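Long-range contacts in replication protein (Sphinx1.76-related DNA, PDB 6H24), which probably serves as the initiator of replication of a small plasmid-like DNA, the piece described here being its N-terminal winged-helix domain, WH1: residues Ile39-Pro44 against Phe113-Val118; Arg77-Gln82 against Ile92-Val97. One frame throughout, in Å; residues are numbered along the deposited sequence.

Contact 1: Ile39-Pro44 against Phe113-Val118; sequences INANDP and FAPAVV
Val-118, Ala-41 and Ile-39 carry this loop-to-loop contact of a winged-helix (WH1) domain, in which the loop before strand 45-48 lies against the turn between strand 108-113 and helix 121-128. The two methyls of Val-118 lie side by side along one flank of the 39-41 backbone. With CG1 anti to the backbone N (chi1 169°), that methyl falls 3.6 Å from Ile-39 O, while CG2 rests over the next peptide, 3.7 Å from Asn-40 C. Shortening Val-118 to an alanine removes both branches and would probably open a gap over the Asn-40 peptide, leaving Ala-41 CB without one of its apolar neighbours. Ala-41 also points its methyl at the proline ring, where Ala-41 CB and Pro-115 CB are 3.9 Å apart. Ile-39 meets Phe-113 through its gamma-methyl branch: CG2 reaches CD2 of the Phe-113 ring obliquely, at 3.9 Å, and Ile-121 of helix 121-128 touches both side chains. Ala-41 packs on Asn-42, and Pro-115 on Ala-41, of the second subunit.

Polar links between the segments run through two waters. One donates to Asn-40 O and accepts from Phe-113 N, satisfying both; the other lies 2.8 Å from each of Ala-41 O and Phe-113 O. The Asn-40 side chain, whose CB points away from Phe-113-Val-118, braces the 39-44 loop in an Asx turn. Its OD1 accepts from two backbone amides, Asn-42 N in the carbonyl plane and Asp-43 N tilted from it. The same amide donates through ND2 to Asp-43 OD2 at 3.0 Å, nearly straight at 167°, approaching from above the carboxylate plane.

Contact 2: Arg77-Gln82 against Ile92-Val97; sequences RQFSYQ and ITSRWV
Phe-79 and Ser-94 form a hydrogen-bonded pair of the antiparallel hairpin made by strands 78-85 and 88-95. This hairpin is inserted between helix 60-75 and strand 97-103 of the winged-helix domain, and its strand 88-95 carries the sheet on into the second subunit. Both bonds of the pair are short and nearly straight: Phe-79 N to Ser-94 O is 2.9 Å and Ser-94 N to Phe-79 O 2.8 Å. Tyr-81 and Ile-92 repeat the pattern two residues on, their N and O atoms bonded in both directions. Between these pairs, the non-hydrogen-bonded Ser-80 and Thr-93 place their hydroxyls 3.2 Å apart, OG to OG1, in a hydrogen bond whose direction is undecided.

Toward Arg-77 the ladder gives way to side chains and water. Arg-95, bent at chi2 (-60°), sends NH1 to Arg-77 O at 3.2 Å; the carbonyl lies in the guanidinium plane, but the donor stands above the carbonyl plane, off its lone pairs. Its NH2 has a separate acceptor, Phe-75 O of the second subunit, whereas Arg-77 turns its own guanidinium to Glu-21. A water accepts from Trp-96 N and lies within bonding distance of Arg-77 O, and another bridges Gln-78 O and Trp-96 NE1, meeting the indole in its plane.

On the face bearing Phe-79, Tyr-81, Ile-92 and Ser-94, which helix 2-14 helps to cover, apolar contacts take over. The Phe-79 edge points at the Trp-96 five-membered ring in a tilted edge-to-face arrangement, planes at 61°, and Ile-92 CB sits over one face of the Tyr-81 ring. Ser-94 CB packs off-centre on the Phe-79 ring, while Ser-94 OG donates to the carbonyl of the following residue, Arg-95 O, 2.8 Å away and on a lone pair.

Contact 2 lies, along the chain, inside the loop closed by contact 1, and the two meet where Ala-114 N comes within 3.0 Å of Trp-96 O, probably as a hydrogen bond. Their chemistry differs with place. In contact 2 a ladder of direct backbone bonds joins neighbouring strands and most touching residues are buried; contact 1 joins two loops, is only partly buried, and combines methyl packing with water bridges. Ala-116 from the second segment of contact 1 packs against Tyr-81 and Ser-94. Both contacts reach the second subunit: residues 92-94 continue the sheet into it, whereas contact 1 meets it through packing at Ala-41, Asn-42, Pro-115 and Ala-116.

Contact 1: Ile39-Pro44 against Phe113-Val118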
loop_
_atom_site.group_PDB
_atom_site.type_symbol
_atom_site.label_atom_id
_atom_site.label_comp_id
_atom_site.label_asym_id
_atom_site.label_seq_id
_atom_site.Cartn_x
_atom_site.Cartn_y
_atom_site.Cartn_z
ATOM N N ILE A 39 -0.376 -14.295 -7.266
ATOM C CA ILE A 39 -0.131 -13.251 -6.275
ATOM C C ILE A 39 0.542 -12.075 -6.967
ATOM O O ILE A 39 1.619 -12.221 -7.562
ATOM C CB ILE A 39 0.701 -13.772 -5.096
ATOM C CG1 ILE A 39 -0.073 -14.909 -4.415
ATOM C CG2 ILE A 39 0.995 -12.658 -4.094
ATOM C CD1 ILE A 39 0.615 -15.503 -3.222
ATOM N N ASN A 40 -0.100 -10.912 -6.892
ATOM C CA ASN A 40 0.400 -9.711 -7.542
ATOM C C ASN A 40 -0.061 -8.504 -6.726
ATOM O O ASN A 40 -0.757 -8.642 -5.720
ATOM C CB ASN A 40 -0.072 -9.636 -9.001
ATOM C CG ASN A 40 -1.587 -9.637 -9.122
ATOM O OD1 ASN A 40 -2.246 -8.711 -8.675
ATOM N ND2 ASN A 40 -2.140 -10.680 -9.741
ATOM N N ALA A 41 0.345 -7.316 -7.166
ATOM C CA ALA A 41 0.086 -6.100 -6.402
ATOM C C ALA A 41 -1.290 -5.500 -6.661
ATOM O O ALA A 41 -1.586 -4.432 -6.123
ATOM C CB ALA A 41 1.161 -5.051 -6.710
ATOM N N ASN A 42 -2.131 -6.155 -7.458
ATOM C CA ASN A 42 -3.450 -5.633 -7.786
ATOM C C ASN A 42 -4.615 -6.441 -7.236
ATOM O O ASN A 42 -5.635 -5.848 -6.878
ATOM C CB ASN A 42 -3.613 -5.546 -9.311
ATOM C CG ASN A 42 -3.270 -4.185 -9.850
ATOM O OD1 ASN A 42 -4.086 -3.265 -9.805
ATOM N ND2 ASN A 42 -2.046 -4.034 -10.341
ATOM N N ASP A 43 -4.494 -7.755 -7.149
ATOM C CA ASP A 43 -5.674 -8.596 -6.959
ATOM C C ASP A 43 -5.805 -9.019 -5.508
ATOM O O ASP A 43 -4.836 -9.539 -4.937
ATOM C CB ASP A 43 -5.579 -9.840 -7.842
ATOM C CG ASP A 43 -5.566 -9.510 -9.321
ATOM O OD1 ASP A 43 -6.007 -8.402 -9.689
ATOM O OD2 ASP A 43 -5.103 -10.358 -10.111
ATOM N N PRO A 44 -6.970 -8.851 -4.878
ATOM C CA PRO A 44 -7.112 -9.305 -3.494
ATOM C C PRO A 44 -7.025 -10.812 -3.367
ATOM O O PRO A 44 -7.491 -11.566 -4.226
ATOM C CB PRO A 44 -8.510 -8.815 -3.090
ATOM C CG PRO A 44 -8.812 -7.716 -4.012
ATOM C CD PRO A 44 -8.150 -8.080 -5.312
ATOM N N PHE A 113 -0.948 -7.672 -1.274
ATOM C CA PHE A 113 0.441 -7.402 -0.935
ATOM C C PHE A 113 0.959 -6.180 -1.677
ATOM O O PHE A 113 0.608 -5.935 -2.835
ATOM C CB PHE A 113 1.311 -8.616 -1.258
ATOM C CG PHE A 113 1.126 -9.752 -0.309
ATOM C CD1 PHE A 113 1.619 -9.675 0.984
ATOM C CD2 PHE A 113 0.443 -10.892 -0.691
ATOM C CE1 PHE A 113 1.447 -10.719 1.872
ATOM C CE2 PHE A 113 0.266 -11.941 0.195
ATOM C CZ PHE A 113 0.776 -11.861 1.473
ATOM N N ALA A 114 1.818 -5.422 -0.999
ATOM C CA ALA A 114 2.489 -4.295 -1.617
ATOM C C ALA A 114 3.463 -4.782 -2.687
ATOM O O ALA A 114 3.994 -5.893 -2.598
ATOM C CB ALA A 114 3.236 -3.485 -0.568
ATOM N N PRO A 115 3.732 -3.961 -3.705
ATOM C CA PRO A 115 4.547 -4.473 -4.827
ATOM C C PRO A 115 5.967 -4.858 -4.450
ATOM O O PRO A 115 6.532 -5.757 -5.079
ATOM C CB PRO A 115 4.520 -3.326 -5.848
ATOM C CG PRO A 115 4.056 -2.107 -5.093
ATOM C CD PRO A 115 3.205 -2.606 -3.953
ATOM N N ALA A 116 6.564 -4.241 -3.434
ATOM C CA ALA A 116 7.917 -4.631 -3.051
ATOM C C ALA A 116 7.960 -6.034 -2.459
ATOM O O ALA A 116 9.001 -6.712 -2.542
ATOM C CB ALA A 116 8.479 -3.636 -2.036
ATOM N N VAL A 117 6.861 -6.477 -1.858
ATOM C CA VAL A 117 6.810 -7.769 -1.187
ATOM C C VAL A 117 6.489 -8.900 -2.158
ATOM O O VAL A 117 6.973 -10.025 -1.979
ATOM C CB VAL A 117 5.777 -7.687 -0.048
ATOM C CG1 VAL A 117 5.564 -9.045 0.586
ATOM C CG2 VAL A 117 6.237 -6.666 0.997
ATOM N N VAL A 118 5.703 -8.607 -3.196
ATOM C CA VAL A 118 5.250 -9.649 -4.119
ATOM C C VAL A 118 6.386 -10.564 -4.584
ATOM O O VAL A 118 6.205 -11.791 -4.570
ATOM C CB VAL A 118 4.487 -9.016 -5.287
ATOM C CG1 VAL A 118 4.246 -10.033 -6.378
ATOM C CG2 VAL A 118 3.158 -8.417 -4.828
HETATM O O HOH W 1 -1.521 -9.664 -3.354
HETATM O O HOH W 2 -0.424 -3.468 -3.755
#

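Contact 2: Arg77-Gln82 against Ile92-Val97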
loop_
_atom_site.group_PDB
_atom_site.type_symbol
_atom_site.label_atom_id
_atom_site.label_comp_id
_atom_site.label_asym_id
_atom_site.label_seq_id
_atom_site.Cartn_x
_atom_site.Cartn_y
_atom_site.Cartn_z
ATOM N N ARG A 77 2.249 -1.968 9.553
ATOM C CA ARG A 77 3.696 -2.123 9.523
ATOM C C ARG A 77 4.319 -1.521 8.262
ATOM O O ARG A 77 3.661 -1.308 7.240
ATOM C CB ARG A 77 4.056 -3.604 9.629
ATOM C CG ARG A 77 3.540 -4.249 10.907
ATOM C CD ARG A 77 4.124 -5.620 11.116
ATOM N NE ARG A 77 3.521 -6.268 12.270
ATOM C CZ ARG A 77 3.929 -6.096 13.520
ATOM N NH1 ARG A 77 4.958 -5.300 13.783
ATOM N NH2 ARG A 77 3.309 -6.717 14.512
ATOM N N GLN A 78 5.624 -1.270 8.352
ATOM C CA GLN A 78 6.415 -0.747 7.244
ATOM C C GLN A 78 7.841 -1.268 7.377
ATOM O O GLN A 78 8.272 -1.691 8.454
ATOM C CB GLN A 78 6.394 0.789 7.220
ATOM C CG GLN A 78 6.998 1.455 8.455
ATOM C CD GLN A 78 6.897 2.975 8.417
ATOM O OE1 GLN A 78 7.874 3.667 8.131
ATOM N NE2 GLN A 78 5.709 3.495 8.687
ATOM N N PHE A 79 8.568 -1.256 6.259
ATOM C CA PHE A 79 9.996 -1.570 6.268
ATOM C C PHE A 79 10.704 -0.705 5.231
ATOM O O PHE A 79 10.090 -0.199 4.287
ATOM C CB PHE A 79 10.250 -3.071 6.022
ATOM C CG PHE A 79 9.904 -3.546 4.635
ATOM C CD1 PHE A 79 8.587 -3.772 4.264
ATOM C CD2 PHE A 79 10.906 -3.827 3.722
ATOM C CE1 PHE A 79 8.277 -4.225 2.990
ATOM C CE2 PHE A 79 10.604 -4.283 2.453
ATOM C CZ PHE A 79 9.293 -4.489 2.088
ATOM N N SER A 80 12.014 -0.529 5.428
ATOM C CA SER A 80 12.810 0.388 4.624
ATOM C C SER A 80 14.049 -0.311 4.081
ATOM O O SER A 80 14.577 -1.248 4.690
ATOM C CB SER A 80 13.230 1.614 5.438
ATOM O OG SER A 80 12.095 2.349 5.862
ATOM N N TYR A 81 14.502 0.157 2.919
ATOM C CA TYR A 81 15.668 -0.406 2.243
ATOM C C TYR A 81 16.055 0.559 1.128
ATOM O O TYR A 81 15.336 1.518 0.841
ATOM C CB TYR A 81 15.369 -1.811 1.696
ATOM C CG TYR A 81 14.251 -1.825 0.681
ATOM C CD1 TYR A 81 12.926 -1.857 1.086
ATOM C CD2 TYR A 81 14.519 -1.797 -0.688
ATOM C CE1 TYR A 81 11.894 -1.854 0.170
ATOM C CE2 TYR A 81 13.486 -1.794 -1.614
ATOM C CZ TYR A 81 12.176 -1.817 -1.172
ATOM O OH TYR A 81 11.139 -1.810 -2.073
ATOM N N GLN A 82 17.170 0.273 0.463
ATOM C CA GLN A 82 17.645 1.123 -0.617
ATOM C C GLN A 82 17.681 0.310 -1.908
ATOM O O GLN A 82 17.870 -0.910 -1.885
ATOM C CB GLN A 82 19.050 1.697 -0.358
ATOM C CG GLN A 82 19.176 2.715 0.764
ATOM C CD GLN A 82 20.629 3.092 1.012
ATOM O OE1 GLN A 82 21.127 3.012 2.135
ATOM N NE2 GLN A 82 21.317 3.510 -0.048
ATOM N N ILE A 92 13.860 3.767 0.084
ATOM C CA ILE A 92 12.466 3.350 -0.039
ATOM C C ILE A 92 11.880 2.975 1.317
ATOM O O ILE A 92 12.557 2.373 2.161
ATOM C CB ILE A 92 12.342 2.156 -1.008
ATOM C CG1 ILE A 92 12.736 2.591 -2.418
ATOM C CG2 ILE A 92 10.943 1.583 -0.994
ATOM C CD1 ILE A 92 12.867 1.442 -3.386
ATOM N N THR A 93 10.614 3.331 1.521
ATOM C CA THR A 93 9.803 2.776 2.598
ATOM C C THR A 93 8.568 2.120 1.991
ATOM O O THR A 93 7.882 2.728 1.161
ATOM C CB THR A 93 9.401 3.847 3.605
ATOM O OG1 THR A 93 10.580 4.495 4.095
ATOM C CG2 THR A 93 8.646 3.225 4.767
ATOM N N SER A 94 8.278 0.887 2.413
ATOM C CA SER A 94 7.199 0.095 1.840
ATOM C C SER A 94 6.298 -0.447 2.936
ATOM O O SER A 94 6.736 -0.666 4.065
ATOM C CB SER A 94 7.738 -1.101 1.013
ATOM O OG SER A 94 6.688 -1.897 0.478
ATOM N N ARG A 95 5.030 -0.648 2.586
ATOM C CA ARG A 95 4.119 -1.446 3.382
ATOM C C ARG A 95 4.324 -2.933 3.098
ATOM O O ARG A 95 4.965 -3.320 2.119
ATOM C CB ARG A 95 2.668 -1.069 3.079
ATOM C CG ARG A 95 2.281 0.363 3.460
ATOM C CD ARG A 95 2.473 0.605 4.933
ATOM N NE ARG A 95 2.039 1.943 5.325
ATOM C CZ ARG A 95 2.100 2.412 6.555
ATOM N NH1 ARG A 95 2.547 1.654 7.552
ATOM N NH2 ARG A 95 1.690 3.648 6.809
ATOM N N TRP A 96 3.765 -3.770 3.977
ATOM C CA TRP A 96 3.601 -5.189 3.668
ATOM C C TRP A 96 2.384 -5.410 2.773
ATOM O O TRP A 96 2.450 -6.169 1.799
ATOM C CB TRP A 96 3.436 -5.999 4.960
ATOM C CG TRP A 96 4.679 -6.167 5.753
ATOM C CD1 TRP A 96 5.295 -5.225 6.523
ATOM C CD2 TRP A 96 5.447 -7.372 5.902
ATOM N NE1 TRP A 96 6.405 -5.762 7.131
ATOM C CE2 TRP A 96 6.522 -7.078 6.764
ATOM C CE3 TRP A 96 5.322 -8.666 5.395
ATOM C CZ2 TRP A 96 7.477 -8.027 7.119
ATOM C CZ3 TRP A 96 6.272 -9.607 5.746
ATOM C CH2 TRP A 96 7.333 -9.286 6.604
ATOM N N VAL A 97 1.276 -4.746 3.090
ATOM C CA VAL A 97 0.022 -4.860 2.359
ATOM C C VAL A 97 -0.496 -3.451 2.071
ATOM O O VAL A 97 -0.350 -2.543 2.896
ATOM C CB VAL A 97 -1.019 -5.683 3.151
ATOM C CG1 VAL A 97 -0.622 -7.148 3.231
ATOM C CG2 VAL A 97 -1.186 -5.118 4.572
HETATM O O HOH W 3 1.850 -3.003 5.991
HETATM O O HOH W 4 7.799 -4.326 9.139
#